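Local coordinates for protein aclacinomycin oxidoreductase (AknOx) (Streptomyces galilaeus, PDB 2IPI) that oxidises the terminal sugar of aclacinomycin antibiotics in two successive steps, using a bicovalently bound FAD and molecular oxygen and releasing hydrogen peroxide, at residues 192-197 against 205-210; 219-224 against 509-514. All coordinates share one frame; numbering follows the deposited sequence.

Contact 1: residues 192-197 against 205-210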
ATOM      1  N   ARG A 192      11.530  23.809   8.493  1.00 14.32           N
ATOM      2  CA  ARG A 192      10.685  24.143   9.628  1.00 15.92           C
ATOM      3  C   ARG A 192       9.799  22.975  10.055  1.00 15.30           C
ATOM      4  O   ARG A 192       9.320  22.185   9.254  1.00 12.84           O
ATOM      5  CB  ARG A 192       9.787  25.354   9.328  1.00 19.91           C
ATOM      6  CG  ARG A 192       9.720  25.793   7.878  1.00 24.15           C
ATOM      7  CD  ARG A 192       9.877  27.283   7.685  1.00 28.42           C
ATOM      8  NE  ARG A 192      10.810  27.938   8.604  1.00 31.44           N
ATOM      9  CZ  ARG A 192      10.576  29.087   9.234  1.00 34.27           C
ATOM     10  NH1 ARG A 192       9.422  29.724   9.053  1.00 34.71           N
ATOM     11  NH2 ARG A 192      11.486  29.604  10.049  1.00 39.26           N
ATOM     12  N   LYS A 193       9.532  22.873  11.361  1.00 13.72           N
ATOM     13  CA  LYS A 193       8.577  21.826  11.763  1.00 16.34           C
ATOM     14  C   LYS A 193       7.183  22.400  11.953  1.00 15.52           C
ATOM     15  O   LYS A 193       6.991  23.461  12.583  1.00 14.21           O
ATOM     16  CB  LYS A 193       9.139  21.147  13.014  1.00 21.57           C
ATOM     17  CG  LYS A 193       8.310  19.945  13.447  1.00 25.21           C
ATOM     18  CD  LYS A 193       8.486  19.746  14.963  1.00 25.88           C
ATOM     19  CE  LYS A 193       9.310  20.895  15.544  1.00 25.73           C
ATOM     20  NZ  LYS A 193       8.501  22.127  15.779  1.00 21.57           N
ATOM     21  N   VAL A 194       6.192  21.717  11.378  1.00 13.42           N
ATOM     22  CA  VAL A 194       4.816  22.167  11.318  1.00 15.28           C
ATOM     23  C   VAL A 194       3.856  21.046  11.737  1.00 16.55           C
ATOM     24  O   VAL A 194       4.146  19.865  11.534  1.00 16.05           O
ATOM     25  CB  VAL A 194       4.356  22.630   9.926  1.00 15.09           C
ATOM     26  CG1 VAL A 194       5.373  23.572   9.297  1.00 19.95           C
ATOM     27  CG2 VAL A 194       4.103  21.433   9.018  1.00 16.44           C
ATOM     28  N   VAL A 195       2.721  21.470  12.296  1.00 16.16           N
ATOM     29  CA  VAL A 195       1.679  20.514  12.659  1.00 17.26           C
ATOM     30  C   VAL A 195       0.430  20.804  11.844  1.00 16.78           C
ATOM     31  O   VAL A 195      -0.034  21.934  11.705  1.00 15.91           O
ATOM     32  CB  VAL A 195       1.382  20.521  14.171  1.00 19.01           C
ATOM     33  CG1 VAL A 195       0.050  19.878  14.515  1.00 19.24           C
ATOM     34  CG2 VAL A 195       2.514  19.796  14.892  1.00 22.03           C
ATOM     35  N   ALA A 196      -0.134  19.717  11.316  1.00 11.48           N
ATOM     36  CA  ALA A 196      -1.298  19.806  10.458  1.00 13.79           C
ATOM     37  C   ALA A 196      -2.368  18.835  10.934  1.00 11.30           C
ATOM     38  O   ALA A 196      -2.098  17.643  11.059  1.00 13.61           O
ATOM     39  CB  ALA A 196      -0.868  19.544   9.028  1.00 12.01           C
ATOM     40  N   THR A 197      -3.543  19.375  11.193  1.00 13.27           N
ATOM     41  CA  THR A 197      -4.600  18.583  11.844  1.00 12.60           C
ATOM     42  C   THR A 197      -5.835  18.565  10.965  1.00 12.07           C
ATOM     43  O   THR A 197      -5.922  19.319   9.991  1.00 14.35           O
ATOM     44  CB  THR A 197      -4.853  19.179  13.247  1.00 14.03           C
ATOM     45  OG1 THR A 197      -5.181  18.169  14.198  1.00 31.81           O
ATOM     46  CG2 THR A 197      -6.053  20.102  13.196  1.00  5.78           C
ATOM     47  N   ARG A 205      -4.993  22.568   7.204  1.00 12.14           N
ATOM     48  CA  ARG A 205      -5.742  21.341   6.940  1.00 11.88           C
ATOM     49  C   ARG A 205      -5.498  20.788   5.550  1.00 14.97           C
ATOM     50  O   ARG A 205      -5.588  19.586   5.255  1.00 14.85           O
ATOM     51  CB  ARG A 205      -7.226  21.627   7.149  1.00 12.39           C
ATOM     52  CG  ARG A 205      -8.127  20.417   6.971  1.00 15.19           C
ATOM     53  CD  ARG A 205      -9.541  20.789   7.424  1.00 16.26           C
ATOM     54  NE  ARG A 205     -10.393  19.641   7.713  1.00 15.74           N
ATOM     55  CZ  ARG A 205     -10.815  18.831   6.741  1.00 17.14           C
ATOM     56  NH1 ARG A 205     -10.416  19.150   5.516  1.00 14.33           N
ATOM     57  NH2 ARG A 205     -11.588  17.791   6.984  1.00 12.89           N
ATOM     58  N   GLU A 206      -5.140  21.674   4.612  1.00 15.79           N
ATOM     59  CA  GLU A 206      -4.838  21.134   3.286  1.00 13.51           C
ATOM     60  C   GLU A 206      -3.539  20.345   3.321  1.00  8.46           C
ATOM     61  O   GLU A 206      -3.447  19.374   2.573  1.00 11.20           O
ATOM     62  CB  GLU A 206      -4.795  22.230   2.210  1.00 14.60           C
ATOM     63  CG  GLU A 206      -6.221  22.652   1.840  1.00 17.01           C
ATOM     64  CD  GLU A 206      -7.002  21.548   1.150  1.00 22.65           C
ATOM     65  OE1 GLU A 206      -6.740  21.284  -0.048  1.00 19.84           O
ATOM     66  OE2 GLU A 206      -7.889  20.949   1.804  1.00 21.82           O
ATOM     67  N   LEU A 207      -2.578  20.709   4.161  1.00  4.69           N
ATOM     68  CA  LEU A 207      -1.378  19.889   4.334  1.00 10.00           C
ATOM     69  C   LEU A 207      -1.785  18.536   4.938  1.00 12.08           C
ATOM     70  O   LEU A 207      -1.262  17.505   4.503  1.00 13.55           O
ATOM     71  CB  LEU A 207      -0.347  20.589   5.197  1.00 12.67           C
ATOM     72  CG  LEU A 207       1.142  20.428   4.913  1.00 16.82           C
ATOM     73  CD1 LEU A 207       1.938  20.518   6.206  1.00 11.13           C
ATOM     74  CD2 LEU A 207       1.456  19.137   4.185  1.00 16.44           C
ATOM     75  N   TRP A 208      -2.710  18.521   5.897  1.00 13.43           N
ATOM     76  CA  TRP A 208      -3.157  17.255   6.490  1.00 13.95           C
ATOM     77  C   TRP A 208      -3.779  16.356   5.420  1.00 11.92           C
ATOM     78  O   TRP A 208      -3.531  15.160   5.310  1.00 10.92           O
ATOM     79  CB  TRP A 208      -4.188  17.449   7.613  1.00 13.90           C
ATOM     80  CG  TRP A 208      -5.029  16.229   7.867  1.00 12.22           C
ATOM     81  CD1 TRP A 208      -4.644  15.150   8.632  1.00 11.92           C
ATOM     82  CD2 TRP A 208      -6.349  15.938   7.392  1.00 11.63           C
ATOM     83  NE1 TRP A 208      -5.654  14.215   8.651  1.00 10.85           N
ATOM     84  CE2 TRP A 208      -6.711  14.676   7.889  1.00  8.58           C
ATOM     85  CE3 TRP A 208      -7.242  16.641   6.571  1.00  9.30           C
ATOM     86  CZ2 TRP A 208      -7.951  14.115   7.589  1.00  8.44           C
ATOM     87  CZ3 TRP A 208      -8.468  16.093   6.278  1.00 14.06           C
ATOM     88  CH2 TRP A 208      -8.822  14.823   6.792  1.00 12.95           C
ATOM     89  N   TRP A 209      -4.679  16.980   4.678  1.00  8.93           N
ATOM     90  CA  TRP A 209      -5.349  16.400   3.536  1.00 12.29           C
ATOM     91  C   TRP A 209      -4.378  15.734   2.576  1.00 11.54           C
ATOM     92  O   TRP A 209      -4.574  14.600   2.139  1.00  9.04           O
ATOM     93  CB  TRP A 209      -6.049  17.515   2.763  1.00 13.71           C
ATOM     94  CG  TRP A 209      -7.053  17.006   1.787  1.00 15.47           C
ATOM     95  CD1 TRP A 209      -6.917  16.396   0.582  1.00 16.28           C
ATOM     96  CD2 TRP A 209      -8.461  17.116   2.041  1.00 21.91           C
ATOM     97  NE1 TRP A 209      -8.148  16.103   0.039  1.00 19.49           N
ATOM     98  CE2 TRP A 209      -9.097  16.546   0.925  1.00 23.52           C
ATOM     99  CE3 TRP A 209      -9.228  17.642   3.086  1.00 23.58           C
ATOM    100  CZ2 TRP A 209     -10.467  16.522   0.899  1.00 26.42           C
ATOM    101  CZ3 TRP A 209     -10.611  17.581   2.994  1.00 25.06           C
ATOM    102  CH2 TRP A 209     -11.251  17.016   1.897  1.00 26.40           C
ATOM    103  N   ALA A 210      -3.301  16.453   2.246  1.00 12.60           N
ATOM    104  CA  ALA A 210      -2.290  15.947   1.327  1.00 15.66           C
ATOM    105  C   ALA A 210      -1.707  14.625   1.812  1.00 15.61           C
ATOM    106  O   ALA A 210      -1.252  13.788   1.033  1.00 11.54           O
ATOM    107  CB  ALA A 210      -1.189  16.984   1.138  1.00 24.47           C
TER
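Thr197 and Ala196, at the end of strand 191-197, meet the first turn of helix 205-210 in two different ways, one through a carbonyl oxygen and the other through a methyl group. The side chain of Thr197 is turned from the helix, and its backbone does the touching: Thr197 O lies 3.5 Å from Trp208 CB and 3.7 Å from Arg205 CA, resting against residues one turn apart. These are van der Waals contacts, and no hydrogen bond joins the two segments. Ala196, by contrast, points its CB at the helix, 3.8 Å from Trp208 N. The same methyl lies 4.0 Å from Leu207 CB. Its small size is consistent with the close approach of the backbones, 5.1 Å between Ala196 CA and Trp208 CA. Leu207 reaches back along the strand, and its CD1 meets Val194 CG2 at 3.7 Å, the two side chains crossing at about a right angle. Trp208 starts toward the strand, but with CG anti to the backbone N (chi1 158°) its indole is carried away from it, and NE1 is hydrogen-bonded to Leu177 O. The guanidinium of Arg205 has Trp208 CZ3 over one face, toward the rim, while its NE bonds to Ser198 O in the connecting loop. The helix runs across the strand at 79°, as a short helix laid over the margin of a sheet. Strand 191-197 is an outermost strand of the five-stranded antiparallel sheet in the FAD-binding PCMH-type region, paired with strand 177-185; on the helix, Leu207 also packs on Trp505 and Glu206 on Val501, both of helix 495-505.

Contact 2: residues 219-224 against 509-514. With FAD (flavin-adenine dinucleotide), chain F.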
ATOM      1  N   PHE A 219       5.796  16.022   0.022  1.00 12.27           N
ATOM      2  CA  PHE A 219       5.297  17.190   0.771  1.00 11.63           C
ATOM      3  C   PHE A 219       6.134  17.614   1.967  1.00 13.45           C
ATOM      4  O   PHE A 219       5.800  18.601   2.647  1.00 20.00           O
ATOM      5  CB  PHE A 219       3.886  16.872   1.239  1.00 10.62           C
ATOM      6  CG  PHE A 219       2.918  16.577   0.114  1.00 11.33           C
ATOM      7  CD1 PHE A 219       2.461  17.605  -0.687  1.00 12.12           C
ATOM      8  CD2 PHE A 219       2.470  15.291  -0.142  1.00 15.03           C
ATOM      9  CE1 PHE A 219       1.572  17.385  -1.713  1.00 11.90           C
ATOM     10  CE2 PHE A 219       1.563  15.065  -1.165  1.00 13.15           C
ATOM     11  CZ  PHE A 219       1.109  16.104  -1.941  1.00 13.59           C
ATOM     12  N   GLY A 220       7.242  16.939   2.234  1.00  7.12           N
ATOM     13  CA  GLY A 220       8.074  17.154   3.394  1.00 11.82           C
ATOM     14  C   GLY A 220       8.336  15.846   4.126  1.00 12.43           C
ATOM     15  O   GLY A 220       8.026  14.784   3.577  1.00 11.51           O
ATOM     16  N   ILE A 221       8.890  15.889   5.334  1.00 12.69           N
ATOM     17  CA  ILE A 221       9.178  14.630   6.048  1.00 10.22           C
ATOM     18  C   ILE A 221       8.287  14.501   7.273  1.00 11.93           C
ATOM     19  O   ILE A 221       8.350  15.335   8.176  1.00  9.16           O
ATOM     20  CB  ILE A 221      10.663  14.516   6.434  1.00  8.93           C
ATOM     21  CG1 ILE A 221      11.569  14.552   5.198  1.00 10.22           C
ATOM     22  CG2 ILE A 221      10.943  13.290   7.296  1.00  4.69           C
ATOM     23  CD1 ILE A 221      13.044  14.572   5.518  1.00  7.07           C
ATOM     24  N   VAL A 222       7.450  13.461   7.289  1.00 11.88           N
ATOM     25  CA  VAL A 222       6.595  13.216   8.448  1.00 13.22           C
ATOM     26  C   VAL A 222       7.423  12.709   9.622  1.00 12.88           C
ATOM     27  O   VAL A 222       8.171  11.736   9.538  1.00 15.73           O
ATOM     28  CB  VAL A 222       5.489  12.213   8.108  1.00 11.31           C
ATOM     29  CG1 VAL A 222       4.644  11.874   9.318  1.00 23.19           C
ATOM     30  CG2 VAL A 222       4.590  12.787   7.019  1.00 17.87           C
ATOM     31  N   THR A 223       7.289  13.339  10.779  1.00 10.15           N
ATOM     32  CA  THR A 223       8.070  13.018  11.962  1.00 10.14           C
ATOM     33  C   THR A 223       7.199  12.326  13.018  1.00  8.14           C
ATOM     34  O   THR A 223       7.732  11.765  13.980  1.00  9.47           O
ATOM     35  CB  THR A 223       8.696  14.291  12.557  1.00 13.30           C
ATOM     36  OG1 THR A 223       9.275  14.035  13.842  1.00 30.62           O
ATOM     37  CG2 THR A 223       7.611  15.329  12.797  1.00  1.97           C
ATOM     38  N   ARG A 224       5.900  12.361  12.805  1.00  9.81           N
ATOM     39  CA  ARG A 224       4.913  11.786  13.706  1.00  9.39           C
ATOM     40  C   ARG A 224       3.494  11.872  13.153  1.00  7.97           C
ATOM     41  O   ARG A 224       3.067  12.901  12.628  1.00 11.97           O
ATOM     42  CB  ARG A 224       4.924  12.488  15.077  1.00 11.63           C
ATOM     43  CG  ARG A 224       3.929  11.841  16.035  1.00 13.32           C
ATOM     44  CD  ARG A 224       4.019  12.454  17.418  1.00 11.84           C
ATOM     45  NE  ARG A 224       5.322  12.214  18.005  1.00 15.32           N
ATOM     46  CZ  ARG A 224       6.117  13.009  18.686  1.00 16.02           C
ATOM     47  NH1 ARG A 224       5.759  14.259  18.931  1.00 22.90           N
ATOM     48  NH2 ARG A 224       7.279  12.535  19.127  1.00 17.85           N
ATOM     49  N   ASP A 509      10.610  22.804  -4.370  1.00 15.57           N
ATOM     50  CA  ASP A 509      10.691  21.443  -4.933  1.00 16.24           C
ATOM     51  C   ASP A 509      11.846  20.656  -4.334  1.00 15.42           C
ATOM     52  O   ASP A 509      12.741  20.109  -4.996  1.00 10.64           O
ATOM     53  CB  ASP A 509      10.831  21.488  -6.462  1.00 14.93           C
ATOM     54  CG  ASP A 509      10.491  20.176  -7.162  1.00 17.17           C
ATOM     55  OD1 ASP A 509       9.731  19.344  -6.614  1.00 13.75           O
ATOM     56  OD2 ASP A 509      10.688  20.060  -8.401  1.00 16.81           O
ATOM     57  N   VAL A 510      11.874  20.597  -2.993  1.00 11.48           N
ATOM     58  CA  VAL A 510      12.996  19.959  -2.315  1.00 10.81           C
ATOM     59  C   VAL A 510      12.791  18.448  -2.267  1.00  9.01           C
ATOM     60  O   VAL A 510      13.775  17.701  -2.305  1.00 12.14           O
ATOM     61  CB  VAL A 510      13.189  20.590  -0.929  1.00 12.34           C
ATOM     62  CG1 VAL A 510      14.183  19.853  -0.069  1.00 10.91           C
ATOM     63  CG2 VAL A 510      13.678  22.025  -1.145  1.00  7.90           C
ATOM     64  N   PHE A 511      11.516  18.079  -2.215  1.00 10.19           N
ATOM     65  CA  PHE A 511      11.075  16.688  -2.165  1.00 15.81           C
ATOM     66  C   PHE A 511      10.433  16.249  -3.475  1.00 14.32           C
ATOM     67  O   PHE A 511       9.393  16.710  -3.923  1.00 11.10           O
ATOM     68  CB  PHE A 511      10.099  16.486  -0.990  1.00 14.98           C
ATOM     69  CG  PHE A 511      10.711  17.089   0.272  1.00 14.05           C
ATOM     70  CD1 PHE A 511      10.374  18.351   0.695  1.00 13.61           C
ATOM     71  CD2 PHE A 511      11.638  16.363   1.006  1.00 14.06           C
ATOM     72  CE1 PHE A 511      10.918  18.927   1.831  1.00 14.10           C
ATOM     73  CE2 PHE A 511      12.195  16.936   2.123  1.00 10.91           C
ATOM     74  CZ  PHE A 511      11.869  18.202   2.548  1.00 12.35           C
ATOM     75  N   ARG A 512      11.139  15.320  -4.122  1.00 14.65           N
ATOM     76  CA  ARG A 512      10.776  14.890  -5.454  1.00 16.22           C
ATOM     77  C   ARG A 512      11.294  13.480  -5.724  1.00 15.10           C
ATOM     78  O   ARG A 512      12.122  12.986  -4.961  1.00 14.63           O
ATOM     79  CB  ARG A 512      11.354  15.870  -6.489  1.00 18.27           C
ATOM     80  N   HIS A 513      10.807  12.877  -6.793  1.00 13.33           N
ATOM     81  CA  HIS A 513      11.193  11.572  -7.313  1.00 16.62           C
ATOM     82  C   HIS A 513      10.418  11.385  -8.626  1.00 16.68           C
ATOM     83  O   HIS A 513       9.630  12.287  -8.926  1.00  9.87           O
ATOM     84  CB  HIS A 513      10.929  10.404  -6.372  1.00 18.07           C
ATOM     85  CG  HIS A 513       9.522  10.302  -5.859  1.00 16.17           C
ATOM     86  ND1 HIS A 513       9.189  10.582  -4.553  1.00 19.06           N
ATOM     87  CD2 HIS A 513       8.359   9.977  -6.475  1.00 10.62           C
ATOM     88  CE1 HIS A 513       7.883  10.423  -4.381  1.00 14.44           C
ATOM     89  NE2 HIS A 513       7.353  10.050  -5.527  1.00 13.14           N
ATOM     90  N   ALA A 514      10.619  10.279  -9.316  1.00 17.38           N
ATOM     91  CA  ALA A 514      10.033  10.020 -10.625  1.00 18.44           C
ATOM     92  C   ALA A 514       8.528  10.172 -10.652  1.00 23.82           C
ATOM     93  O   ALA A 514       7.957  10.695 -11.626  1.00 35.40           O
ATOM     94  CB  ALA A 514      10.433   8.634 -11.136  1.00 11.90           C
TER
HETATM   95  PA  FAD F 801      10.022   3.558   2.105  1.00 11.55           P
HETATM   96  O1A FAD F 801      10.790   3.122   1.005  1.00 11.21           O
HETATM   97  O2A FAD F 801      10.872   3.997   3.211  1.00  7.64           O
HETATM   98  O5B FAD F 801       9.030   4.705   1.686  1.00 10.01           O
HETATM   99  C5B FAD F 801       8.219   4.618   0.585  1.00 14.06           C
HETATM  100  C4B FAD F 801       7.878   6.013   0.067  1.00 16.68           C
HETATM  101  O4B FAD F 801       7.518   6.827   1.148  1.00 14.10           O
HETATM  102  C3B FAD F 801       9.114   6.701  -0.542  1.00 14.70           C
HETATM  103  O3B FAD F 801       8.737   7.636  -1.487  1.00  8.81           O
HETATM  104  C2B FAD F 801       9.721   7.431   0.643  1.00 12.35           C
HETATM  105  O2B FAD F 801      10.543   8.520   0.322  1.00 12.54           O
HETATM  106  C1B FAD F 801       8.456   7.818   1.378  1.00 14.94           C
HETATM  107  N9A FAD F 801       8.666   8.108   2.810  1.00 15.63           N
HETATM  108  C8A FAD F 801       9.259   7.317   3.714  1.00 15.48           C
HETATM  109  N7A FAD F 801       9.251   7.894   4.907  1.00 16.20           N
HETATM  110  C5A FAD F 801       8.668   9.084   4.760  1.00 15.46           C
HETATM  111  C6A FAD F 801       8.383  10.110   5.652  1.00 17.19           C
HETATM  112  N6A FAD F 801       8.654   9.939   6.888  1.00 17.31           N
HETATM  113  N1A FAD F 801       7.763  11.196   5.221  1.00 11.54           N
HETATM  114  C2A FAD F 801       7.413  11.269   3.958  1.00 13.98           C
HETATM  115  N3A FAD F 801       7.653  10.309   3.085  1.00 13.08           N
HETATM  116  C4A FAD F 801       8.284   9.238   3.462  1.00 14.49           C
HETATM  117  N1  FAD F 801       0.567  -1.531   0.955  1.00  9.87           N
HETATM  118  C2  FAD F 801      -0.768  -1.561   1.280  1.00 10.62           C
HETATM  119  O2  FAD F 801      -1.483  -0.669   1.124  1.00 10.03           O
HETATM  120  N3  FAD F 801      -1.269  -2.714   1.820  1.00 16.41           N
HETATM  121  C4  FAD F 801      -0.480  -3.827   2.047  1.00 15.80           C
HETATM  122  O4  FAD F 801      -0.953  -4.774   2.609  1.00 12.33           O
HETATM  123  C4X FAD F 801       0.879  -3.776   1.729  1.00 13.96           C
HETATM  124  N5  FAD F 801       1.701  -4.850   1.905  1.00 11.27           N
HETATM  125  C5X FAD F 801       3.033  -4.780   1.659  1.00 16.55           C
HETATM  126  C6  FAD F 801       3.868  -5.864   1.937  1.00 17.34           C
HETATM  127  C7  FAD F 801       5.195  -5.791   1.629  1.00 15.81           C
HETATM  128  C7M FAD F 801       6.046  -6.941   2.057  1.00 19.65           C
HETATM  129  C8  FAD F 801       5.750  -4.608   1.130  1.00 11.78           C
HETATM  130  C8M FAD F 801       7.253  -4.445   1.098  1.00 12.90           C
HETATM  131  C9  FAD F 801       4.897  -3.555   0.889  1.00 12.54           C
HETATM  132  C9A FAD F 801       3.544  -3.614   1.106  1.00 16.42           C
HETATM  133  N10 FAD F 801       2.713  -2.544   0.831  1.00 15.52           N
HETATM  134  C10 FAD F 801       1.397  -2.606   1.183  1.00 14.43           C
HETATM  135  C1' FAD F 801       3.052  -1.548  -0.229  1.00 12.76           C
HETATM  136  C2' FAD F 801       3.836  -0.319   0.235  1.00 16.61           C
HETATM  137  O2' FAD F 801       5.184  -0.242  -0.092  1.00 13.13           O
HETATM  138  C3' FAD F 801       3.686  -0.005   1.705  1.00 20.06           C
HETATM  139  O3' FAD F 801       2.348   0.138   2.073  1.00 16.21           O
HETATM  140  C4' FAD F 801       4.625   1.219   1.928  1.00 24.00           C
HETATM  141  O4' FAD F 801       4.903   1.961   0.811  1.00 21.15           O
HETATM  142  C5' FAD F 801       5.968   1.018   2.588  1.00 18.92           C
HETATM  143  O5' FAD F 801       6.533   2.242   2.920  1.00 15.33           O
HETATM  144  P   FAD F 801       7.946   2.193   3.585  1.00 10.80           P
HETATM  145  O1P FAD F 801       8.067   3.190   4.587  1.00  8.88           O
HETATM  146  O2P FAD F 801       8.144   0.895   4.064  1.00 17.11           O
HETATM  147  O3P FAD F 801       9.030   2.367   2.447  1.00  9.43           O
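Val222 holds the adenine of FAD by its backbone, with Val222 N donating to FAD N1A at 3.1 Å. The second bond runs the other way, from FAD N6A to Val222 O at 3.2 Å, both with an N-H...acceptor angle of 161°. Together they read the Watson-Crick edge of the adenine, N1 and the 6-amino group, much as a pairing partner would, and fix its rotation against the strand. Gly220 O lies beside the base, 3.6 Å from FAD C2A, while the Val222 side chain packs near the same edge, its CG2 4.0 Å from FAD N1A.

Just before this strand the chain meets Phe511. Gly220 CA sits over one face of the Phe511 ring, 3.8 Å from the centroid and 16° off the ring normal, a CH-pi contact. Val510 CG1 lies over the opposite face, toward the rim, leaving the ring sandwiched between the glycine and its own neighbour. Strand 221-227 belongs to the antiparallel sheet of the PCMH-type FAD-binding fold, and its pairing with strand 177-185 carries a classic beta bulge, where Thr223 and Arg224 both face Glu181. Phe511 comes from the berberine-like region near the C terminus, so its ring joins that region to the start of the strand that carries the adenine.

Ile221 completes the apolar contact. With CG1 anti to the carbonyl carbon (chi1 -60°), the methylene CG1 touches Phe511 CE2 at 3.9 Å, the two side chains crossing at about a right angle. The backbone of the aromatic residue is held in turn: Phe511 N bonds to Asp506 OD2, and Phe511 O accepts from Lys502 NZ, which also forms a salt bridge with Asp509.

In the fold
From the N terminus, strand 191-197 is followed by a seven-residue loop and helix 205-210, whose packing back on the strand closes contact 1 as a short local loop. The chain then leads into strand 221-227, where contact 2 opens; it closes only after 284 intervening residues, which include the seven-stranded sheet. The two contacts are therefore in series, neither nested nor crossed. Their centres lie 13 Å apart, and they touch where Ala210 O packs 3.8 Å from Phe219 CE2. Both reach the same antiparallel sheet: contact 1 joins one of its outermost strands to a helix, and contact 2 ties an inner strand to the C-terminal loop after helix 495-505.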